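PDB 3SDO: nitrilotriacetate monooxygenase from Burkholderia pseudomallei, which probably acts as a flavin-dependent monooxygenase of the NtaA/SnaA/DszA family, using FMN and molecular oxygen to oxidise an organic substrate. Local coordinates for residues 376-381 with 410-415; 271-276 with 380-385; 52-57 with 394-399. All blocks are in the same frame, centred on the assembly; numbering follows the deposited sequence.

Contact 1 of 3, residues 376-381 with 410-415; sequences EAVASE and DHVLPV. With EDO (1,2-ethanediol), chain D.
Ala-379 and Val-415 touch where helices 375-387 and 401-418 pass each other, the short segments crossing at -55° with their axes 9.1 Å apart. Val-415 does most of the work. Its CG1, held anti to the backbone N (chi1 171°), projects toward two residues one turn apart on the other helix. It meets the methyl of Ala-379, CB to CG1 3.7 Å, and also lies against the carboxylate of Glu-376, whose OE1 is 3.3 Å from the same CG1. Glu-376 starts out away from the partner helix, but a bend at chi2 (-73°) swings its carboxylate back across Val-415. There OE1 forms a salt bridge with Arg-419, just past the end of helix 401-418, and accepts a 3.0 Å hydrogen bond from O2 of a 1,2-ethanediol, probably picked up from the crystallisation liquor. Deeper in, Val-378 CG1 and Val-412 CG2 approach more loosely at 4.4 Å, and both valines also rest on Val-277 at the end of strand 268-277. Helix 401-418 has a pi-type turn at 410-412 and a kink at Pro-414. Two helices flanking strand 393-396 in the chain and packing side by side are characteristic of the outer layer of a TIM barrel, here of the luciferase-like monooxygenase type.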
loop_
_atom_site.group_PDB
_atom_site.type_symbol
_atom_site.label_atom_id
_atom_site.label_comp_id
_atom_site.label_asym_id
_atom_site.label_seq_id
_atom_site.Cartn_x
_atom_site.Cartn_y
_atom_site.Cartn_z
ATOM N N GLU A 376 -31.134 -21.022 6.783
ATOM C CA GLU A 376 -31.464 -21.244 8.195
ATOM C C GLU A 376 -30.470 -22.205 8.830
ATOM O O GLU A 376 -29.984 -21.946 9.932
ATOM C CB GLU A 376 -32.885 -21.801 8.377
ATOM C CG GLU A 376 -34.019 -20.844 8.115
ATOM C CD GLU A 376 -34.222 -19.784 9.176
ATOM O OE1 GLU A 376 -33.527 -19.775 10.227
ATOM O OE2 GLU A 376 -35.096 -18.931 8.920
ATOM N N ALA A 377 -30.161 -23.312 8.148
ATOM C CA ALA A 377 -29.239 -24.309 8.724
ATOM C C ALA A 377 -27.853 -23.729 8.915
ATOM O O ALA A 377 -27.225 -23.950 9.947
ATOM C CB ALA A 377 -29.170 -25.594 7.863
ATOM N N VAL A 378 -27.372 -22.982 7.921
ATOM C CA VAL A 378 -26.046 -22.379 7.994
ATOM C C VAL A 378 -25.990 -21.304 9.092
ATOM O O VAL A 378 -25.003 -21.200 9.830
ATOM C CB VAL A 378 -25.628 -21.798 6.592
ATOM C CG1 VAL A 378 -24.421 -20.861 6.710
ATOM C CG2 VAL A 378 -25.351 -22.957 5.609
ATOM N N ALA A 379 -27.051 -20.504 9.203
ATOM C CA ALA A 379 -27.159 -19.519 10.294
ATOM C C ALA A 379 -27.160 -20.199 11.671
ATOM O O ALA A 379 -26.496 -19.720 12.596
ATOM C CB ALA A 379 -28.410 -18.626 10.132
ATOM N N SER A 380 -27.897 -21.309 11.789
ATOM C CA SER A 380 -27.959 -22.069 13.023
ATOM C C SER A 380 -26.560 -22.543 13.474
ATOM O O SER A 380 -26.265 -22.519 14.659
ATOM C CB SER A 380 -28.916 -23.261 12.908
ATOM O OG SER A 380 -30.277 -22.833 12.916
ATOM N N GLU A 381 -25.722 -22.959 12.526
ATOM C CA GLU A 381 -24.364 -23.429 12.846
ATOM C C GLU A 381 -23.475 -22.261 13.287
ATOM O O GLU A 381 -22.714 -22.385 14.246
ATOM C CB GLU A 381 -23.764 -24.147 11.633
ATOM C CG GLU A 381 -22.369 -24.698 11.840
ATOM C CD GLU A 381 -22.293 -25.870 12.817
ATOM O OE1 GLU A 381 -23.337 -26.330 13.333
ATOM O OE2 GLU A 381 -21.159 -26.339 13.061
ATOM N N ASP A 410 -27.146 -11.742 0.753
ATOM C CA ASP A 410 -28.558 -11.694 0.397
ATOM C C ASP A 410 -29.403 -12.708 1.178
ATOM O O ASP A 410 -30.576 -12.457 1.449
ATOM C CB ASP A 410 -28.740 -11.885 -1.115
ATOM C CG ASP A 410 -28.244 -10.688 -1.928
ATOM O OD1 ASP A 410 -27.904 -9.621 -1.364
ATOM O OD2 ASP A 410 -28.191 -10.814 -3.150
ATOM N N HIS A 411 -28.809 -13.835 1.564
ATOM C CA HIS A 411 -29.583 -14.929 2.136
ATOM C C HIS A 411 -29.246 -15.299 3.568
ATOM O O HIS A 411 -30.134 -15.638 4.313
ATOM C CB HIS A 411 -29.523 -16.138 1.218
ATOM C CG HIS A 411 -30.048 -15.840 -0.145
ATOM N ND1 HIS A 411 -29.231 -15.753 -1.252
ATOM C CD2 HIS A 411 -31.286 -15.481 -0.557
ATOM C CE1 HIS A 411 -29.958 -15.414 -2.304
ATOM N NE2 HIS A 411 -31.209 -15.240 -1.908
ATOM N N VAL A 412 -27.987 -15.222 3.974
ATOM C CA VAL A 412 -27.642 -15.580 5.338
ATOM C C VAL A 412 -27.821 -14.430 6.333
ATOM O O VAL A 412 -28.463 -14.611 7.388
ATOM C CB VAL A 412 -26.234 -16.180 5.442
ATOM C CG1 VAL A 412 -25.966 -16.563 6.863
ATOM C CG2 VAL A 412 -26.117 -17.410 4.521
ATOM N N LEU A 413 -27.294 -13.247 6.009
ATOM C CA LEU A 413 -27.356 -12.145 6.966
ATOM C C LEU A 413 -28.782 -11.786 7.400
ATOM O O LEU A 413 -29.002 -11.533 8.570
ATOM C CB LEU A 413 -26.577 -10.913 6.463
ATOM C CG LEU A 413 -25.043 -11.075 6.397
ATOM C CD1 LEU A 413 -24.327 -9.783 5.894
ATOM C CD2 LEU A 413 -24.469 -11.498 7.761
ATOM N N PRO A 414 -29.762 -11.754 6.467
ATOM C CA PRO A 414 -31.137 -11.444 6.869
ATOM C C PRO A 414 -31.762 -12.469 7.819
ATOM O O PRO A 414 -32.557 -12.098 8.663
ATOM C CB PRO A 414 -31.883 -11.413 5.529
ATOM C CG PRO A 414 -30.827 -11.036 4.564
ATOM C CD PRO A 414 -29.649 -11.812 5.003
ATOM N N VAL A 415 -31.413 -13.744 7.679
ATOM C CA VAL A 415 -31.819 -14.777 8.634
ATOM C C VAL A 415 -31.180 -14.527 9.997
ATOM O O VAL A 415 -31.855 -14.561 11.020
ATOM C CB VAL A 415 -31.435 -16.199 8.143
ATOM C CG1 VAL A 415 -31.677 -17.252 9.257
ATOM C CG2 VAL A 415 -32.195 -16.535 6.856
HETATM C C1 EDO D . -36.183 -16.638 11.388
HETATM O O1 EDO D . -35.425 -16.885 10.176
HETATM C C2 EDO D . -36.548 -17.891 12.179
HETATM O O2 EDO D . -35.445 -18.796 12.362
#

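Contact 2 of 3, residues 271-276 with 380-385; sequences PGIGPI and SEMIRW
Pro-271 and Ile-273, on a strand that gives way to loop after 273, face Trp-385 and Met-382 on helix 375-387; the backbones stay well apart, with 9.4 Å between CA of Ile-273 and CA of Met-382, so long side chains fill the gap. Met-382 reaches across as an extended chain beyond CG (chi2 175°), and its terminal CE settles 3.6 Å from Ile-273 CD1. That same methyl also touches the ring of Pro-275, 3.9 Å from CG, with the two side chains at about a right angle. Ile-273 meets it because CG1 stands between the backbone N and the carbonyl carbon (chi1 57°). This is a barrel strand under one of the helices that wrap a TIM barrel: alternate residues 271, 273 and 275 point outward to the helix, while Phe-394 of the neighbouring strand 393-396 lies against both Met-382 and Trp-385. At the other end of the contact Pro-271 CG comes in at the rim of the indole, near its plane, 3.9 Å from Trp-385 CE3. Glu-381 helps fix how the indole is turned: Trp-385 NE1 donates to its OE2 at 3.0 Å, reaching it from well above the carboxylate plane. Arg-384 grips the same carboxylate side-on, NE to OE1 and NH2 to OE2, the latter pair 2.9 Å apart. Phe-243 meets both, Arg-384 in a cation-pi contact and Trp-385 in an edge-to-face stack.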
loop_
_atom_site.group_PDB
_atom_site.type_symbol
_atom_site.label_atom_id
_atom_site.label_comp_id
_atom_site.label_asym_id
_atom_site.label_seq_id
_atom_site.Cartn_x
_atom_site.Cartn_y
_atom_site.Cartn_z
ATOM N N PRO A 271 -12.965 -17.069 13.744
ATOM C CA PRO A 271 -12.518 -18.167 12.895
ATOM C C PRO A 271 -12.964 -17.961 11.465
ATOM O O PRO A 271 -13.985 -17.326 11.230
ATOM C CB PRO A 271 -13.188 -19.402 13.489
ATOM C CG PRO A 271 -14.099 -18.943 14.499
ATOM C CD PRO A 271 -13.998 -17.475 14.696
ATOM N N GLY A 272 -12.168 -18.479 10.541
ATOM C CA GLY A 272 -12.450 -18.459 9.125
ATOM C C GLY A 272 -13.402 -19.547 8.715
ATOM O O GLY A 272 -13.268 -20.689 9.163
ATOM N N ILE A 273 -14.392 -19.182 7.904
ATOM C CA ILE A 273 -15.368 -20.120 7.407
ATOM C C ILE A 273 -15.685 -19.728 5.986
ATOM O O ILE A 273 -15.489 -18.554 5.602
ATOM C CB ILE A 273 -16.682 -20.141 8.235
ATOM C CG1 ILE A 273 -17.336 -18.753 8.292
ATOM C CG2 ILE A 273 -16.397 -20.618 9.639
ATOM C CD1 ILE A 273 -18.768 -18.760 8.894
ATOM N N GLY A 274 -16.141 -20.718 5.223
ATOM C CA GLY A 274 -16.486 -20.569 3.813
ATOM C C GLY A 274 -17.820 -21.208 3.480
ATOM O O GLY A 274 -17.871 -22.235 2.812
ATOM N N PRO A 275 -18.915 -20.599 3.936
ATOM C CA PRO A 275 -20.238 -21.196 3.753
ATOM C C PRO A 275 -20.741 -21.203 2.309
ATOM O O PRO A 275 -20.480 -20.274 1.560
ATOM C CB PRO A 275 -21.135 -20.295 4.608
ATOM C CG PRO A 275 -20.390 -18.987 4.651
ATOM C CD PRO A 275 -18.984 -19.377 4.759
ATOM N N ILE A 276 -21.504 -22.233 1.963
ATOM C CA ILE A 276 -22.139 -22.351 0.666
ATOM C C ILE A 276 -23.617 -22.625 0.886
ATOM O O ILE A 276 -23.982 -23.634 1.510
ATOM C CB ILE A 276 -21.522 -23.518 -0.137
ATOM C CG1 ILE A 276 -20.005 -23.331 -0.276
ATOM C CG2 ILE A 276 -22.205 -23.663 -1.511
ATOM C CD1 ILE A 276 -19.312 -24.464 -1.081
ATOM N N SER A 380 -27.897 -21.309 11.789
ATOM C CA SER A 380 -27.959 -22.069 13.023
ATOM C C SER A 380 -26.560 -22.543 13.474
ATOM O O SER A 380 -26.265 -22.519 14.659
ATOM C CB SER A 380 -28.916 -23.261 12.908
ATOM O OG SER A 380 -30.277 -22.833 12.916
ATOM N N GLU A 381 -25.722 -22.959 12.526
ATOM C CA GLU A 381 -24.364 -23.429 12.846
ATOM C C GLU A 381 -23.475 -22.261 13.287
ATOM O O GLU A 381 -22.714 -22.385 14.246
ATOM C CB GLU A 381 -23.764 -24.147 11.633
ATOM C CG GLU A 381 -22.369 -24.698 11.840
ATOM C CD GLU A 381 -22.293 -25.870 12.817
ATOM O OE1 GLU A 381 -23.337 -26.330 13.333
ATOM O OE2 GLU A 381 -21.159 -26.339 13.061
ATOM N N MET A 382 -23.584 -21.125 12.615
ATOM C CA MET A 382 -22.868 -19.915 13.052
ATOM C C MET A 382 -23.285 -19.519 14.452
ATOM O O MET A 382 -22.435 -19.164 15.279
ATOM C CB MET A 382 -23.089 -18.730 12.096
ATOM C CG MET A 382 -22.494 -18.971 10.702
ATOM S SD MET A 382 -22.876 -17.657 9.508
ATOM C CE MET A 382 -22.293 -18.505 8.036
ATOM N N ILE A 383 -24.593 -19.554 14.709
ATOM C CA ILE A 383 -25.126 -19.241 16.037
ATOM C C ILE A 383 -24.574 -20.218 17.054
ATOM O O ILE A 383 -24.187 -19.830 18.148
ATOM C CB ILE A 383 -26.658 -19.249 16.050
ATOM C CG1 ILE A 383 -27.185 -17.977 15.359
ATOM C CG2 ILE A 383 -27.203 -19.438 17.512
ATOM C CD1 ILE A 383 -28.672 -18.028 14.893
ATOM N N ARG A 384 -24.501 -21.489 16.681
ATOM C CA ARG A 384 -23.949 -22.505 17.570
ATOM C C ARG A 384 -22.498 -22.183 17.955
ATOM O O ARG A 384 -22.136 -22.248 19.145
ATOM C CB ARG A 384 -24.023 -23.891 16.926
ATOM C CG ARG A 384 -23.417 -24.992 17.784
ATOM C CD ARG A 384 -23.677 -26.373 17.226
ATOM N NE ARG A 384 -22.652 -26.746 16.269
ATOM C CZ ARG A 384 -21.545 -27.432 16.542
ATOM N NH1 ARG A 384 -21.278 -27.829 17.780
ATOM N NH2 ARG A 384 -20.686 -27.719 15.555
ATOM N N TRP A 385 -21.675 -21.833 16.961
ATOM C CA TRP A 385 -20.262 -21.508 17.229
ATOM C C TRP A 385 -20.132 -20.333 18.201
ATOM O O TRP A 385 -19.276 -20.339 19.079
ATOM C CB TRP A 385 -19.503 -21.177 15.930
ATOM C CG TRP A 385 -19.097 -22.394 15.143
ATOM C CD1 TRP A 385 -19.893 -23.443 14.802
ATOM C CD2 TRP A 385 -17.804 -22.682 14.606
ATOM N NE1 TRP A 385 -19.185 -24.373 14.094
ATOM C CE2 TRP A 385 -17.891 -23.937 13.962
ATOM C CE3 TRP A 385 -16.579 -22.000 14.594
ATOM C CZ2 TRP A 385 -16.806 -24.522 13.308
ATOM C CZ3 TRP A 385 -15.492 -22.594 13.951
ATOM C CH2 TRP A 385 -15.620 -23.841 13.308
#

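Contact 3 of 3, residues 52-57 with 394-399; sequences AGIAFA and FMLGLP
Phe-56 and Met-395 meet inside the TIM barrel at about a right angle, the methionine tail set against the phenyl ring in a Met-aromatic contact. Their strands, 56-59 and 393-396, are not direct neighbours: strand 11-15 runs between them and pairs in parallel with each, so the two side chains bridge over it, their CA atoms 9.2 Å apart. Met-395 leaves its backbone with CG anti to N (chi1 -173°) and then bends twice, at chi2 and chi3, which brings both SD and CE to the ring. SD lies 3.7 Å from Phe-56 CE2 and 4.9 Å from the ring centroid, in an oblique position 72° off the normal. CE sits in the ring plane at the edge, beside CE2 and CZ. Phe-56 in turn packs on Phe-217 and Phe-270 from other strands, which places the pair in an aromatic part of the barrel interior; Met-395 also comes within about 9 Å, side chain to side chain, of Thr-98, a predicted FMN-binding residue. A second pair lies toward helix 401-418. Ile-54 comes just after the Schellman motif in which Gly-53 ends helix 39-51, and it points at Leu-396, which also rests on Phe-408 of that helix. Here the touch is narrow: the two side chains approach at a slant, and the end of Leu-396, CD1, comes against the side of the terminal methyl of Ile-54, CD1 to CD1 3.9 Å.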
loop_
_atom_site.group_PDB
_atom_site.type_symbol
_atom_site.label_atom_id
_atom_site.label_comp_id
_atom_site.label_asym_id
_atom_site.label_seq_id
_atom_site.Cartn_x
_atom_site.Cartn_y
_atom_site.Cartn_z
ATOM N N ALA A 52 -23.972 -4.395 3.291
ATOM C CA ALA A 52 -24.610 -5.454 4.088
ATOM C C ALA A 52 -24.297 -5.341 5.590
ATOM O O ALA A 52 -24.816 -6.110 6.414
ATOM C CB ALA A 52 -24.144 -6.824 3.551
ATOM N N GLY A 53 -23.429 -4.408 5.950
ATOM C CA GLY A 53 -23.026 -4.247 7.340
ATOM C C GLY A 53 -21.865 -5.111 7.807
ATOM O O GLY A 53 -21.626 -5.238 9.010
ATOM N N ILE A 54 -21.117 -5.678 6.872
ATOM C CA ILE A 54 -19.890 -6.385 7.212
ATOM C C ILE A 54 -18.866 -5.365 7.739
ATOM O O ILE A 54 -18.692 -4.292 7.190
ATOM C CB ILE A 54 -19.379 -7.236 6.009
ATOM C CG1 ILE A 54 -20.347 -8.385 5.767
ATOM C CG2 ILE A 54 -17.986 -7.804 6.262
ATOM C CD1 ILE A 54 -20.030 -9.267 4.545
ATOM N N ALA A 55 -18.219 -5.702 8.838
ATOM C CA ALA A 55 -17.409 -4.715 9.601
ATOM C C ALA A 55 -16.083 -4.339 8.932
ATOM O O ALA A 55 -15.611 -3.209 9.075
ATOM C CB ALA A 55 -17.111 -5.261 10.982
ATOM N N PHE A 56 -15.430 -5.295 8.278
ATOM C CA PHE A 56 -14.125 -4.998 7.658
ATOM C C PHE A 56 -13.865 -5.873 6.435
ATOM O O PHE A 56 -14.410 -6.971 6.325
ATOM C CB PHE A 56 -12.957 -5.090 8.679
ATOM C CG PHE A 56 -12.777 -6.424 9.286
ATOM C CD1 PHE A 56 -13.545 -6.805 10.364
ATOM C CD2 PHE A 56 -11.854 -7.342 8.767
ATOM C CE1 PHE A 56 -13.392 -8.070 10.931
ATOM C CE2 PHE A 56 -11.709 -8.589 9.321
ATOM C CZ PHE A 56 -12.482 -8.966 10.396
ATOM N N ALA A 57 -13.083 -5.329 5.504
ATOM C CA ALA A 57 -12.481 -6.078 4.408
ATOM C C ALA A 57 -11.041 -6.384 4.817
ATOM O O ALA A 57 -10.359 -5.507 5.362
ATOM C CB ALA A 57 -12.519 -5.250 3.086
ATOM N N PHE A 394 -16.931 -13.946 12.580
ATOM C CA PHE A 394 -16.322 -14.812 11.586
ATOM C C PHE A 394 -15.568 -14.044 10.510
ATOM O O PHE A 394 -15.979 -12.968 10.105
ATOM C CB PHE A 394 -17.376 -15.670 10.905
ATOM C CG PHE A 394 -18.105 -16.567 11.840
ATOM C CD1 PHE A 394 -17.571 -17.784 12.193
ATOM C CD2 PHE A 394 -19.329 -16.186 12.379
ATOM C CE1 PHE A 394 -18.245 -18.629 13.095
ATOM C CE2 PHE A 394 -19.991 -17.009 13.273
ATOM C CZ PHE A 394 -19.444 -18.248 13.614
ATOM N N MET A 395 -14.474 -14.627 10.050
ATOM C CA MET A 395 -13.771 -14.163 8.855
ATOM C C MET A 395 -14.290 -14.962 7.661
ATOM O O MET A 395 -14.018 -16.161 7.554
ATOM C CB MET A 395 -12.268 -14.380 9.036
ATOM C CG MET A 395 -11.386 -13.790 7.950
ATOM S SD MET A 395 -11.096 -12.009 8.137
ATOM C CE MET A 395 -10.031 -11.924 9.616
ATOM N N LEU A 396 -15.012 -14.310 6.759
ATOM C CA LEU A 396 -15.581 -14.985 5.594
ATOM C C LEU A 396 -14.514 -15.151 4.533
ATOM O O LEU A 396 -13.972 -14.164 4.039
ATOM C CB LEU A 396 -16.759 -14.197 5.040
ATOM C CG LEU A 396 -17.875 -13.972 6.048
ATOM C CD1 LEU A 396 -18.722 -12.768 5.629
ATOM C CD2 LEU A 396 -18.724 -15.248 6.181
ATOM N N GLY A 397 -14.204 -16.410 4.222
ATOM C CA GLY A 397 -13.265 -16.769 3.166
ATOM C C GLY A 397 -14.018 -17.571 2.137
ATOM O O GLY A 397 -13.958 -18.800 2.147
ATOM N N LEU A 398 -14.744 -16.884 1.255
ATOM C CA LEU A 398 -15.678 -17.574 0.372
ATOM C C LEU A 398 -14.927 -18.217 -0.794
ATOM O O LEU A 398 -14.025 -17.611 -1.365
ATOM C CB LEU A 398 -16.781 -16.641 -0.118
ATOM C CG LEU A 398 -17.673 -16.209 1.052
ATOM C CD1 LEU A 398 -18.159 -14.787 0.892
ATOM C CD2 LEU A 398 -18.822 -17.226 1.258
ATOM N N PRO A 399 -15.292 -19.465 -1.141
ATOM C CA PRO A 399 -14.571 -20.163 -2.195
ATOM C C PRO A 399 -14.476 -19.341 -3.506
ATOM O O PRO A 399 -13.427 -19.303 -4.142
ATOM C CB PRO A 399 -15.400 -21.454 -2.384
ATOM C CG PRO A 399 -16.004 -21.697 -1.102
ATOM C CD PRO A 399 -16.327 -20.320 -0.537
#

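Overall arrangement
The three contacts step inward through one side of the barrel, from the helix layer of contact 1, through the strand-helix packing of contact 2, to contact 3, whose Phe-56 and Met-395 lie in the barrel interior. Centres of contacts 1 and 2 are 9 Å apart; they share helix 375-387 and join where Val-378 CG1 meets Pro-275 CB at 3.9 Å. Contacts 2 and 3 are coupled through the sheet, with Ile-273 O 2.9 Å from Gly-397 N, probably a hydrogen bond. Leu-413 ties contact 1 to contact 3, its CD1 3.7 Å from Ala-52 O. Toward the predicted FMN site, the side chain of Pro-271 in contact 2 lies about 11 Å from that of Ser-221; contact 1 is away from it.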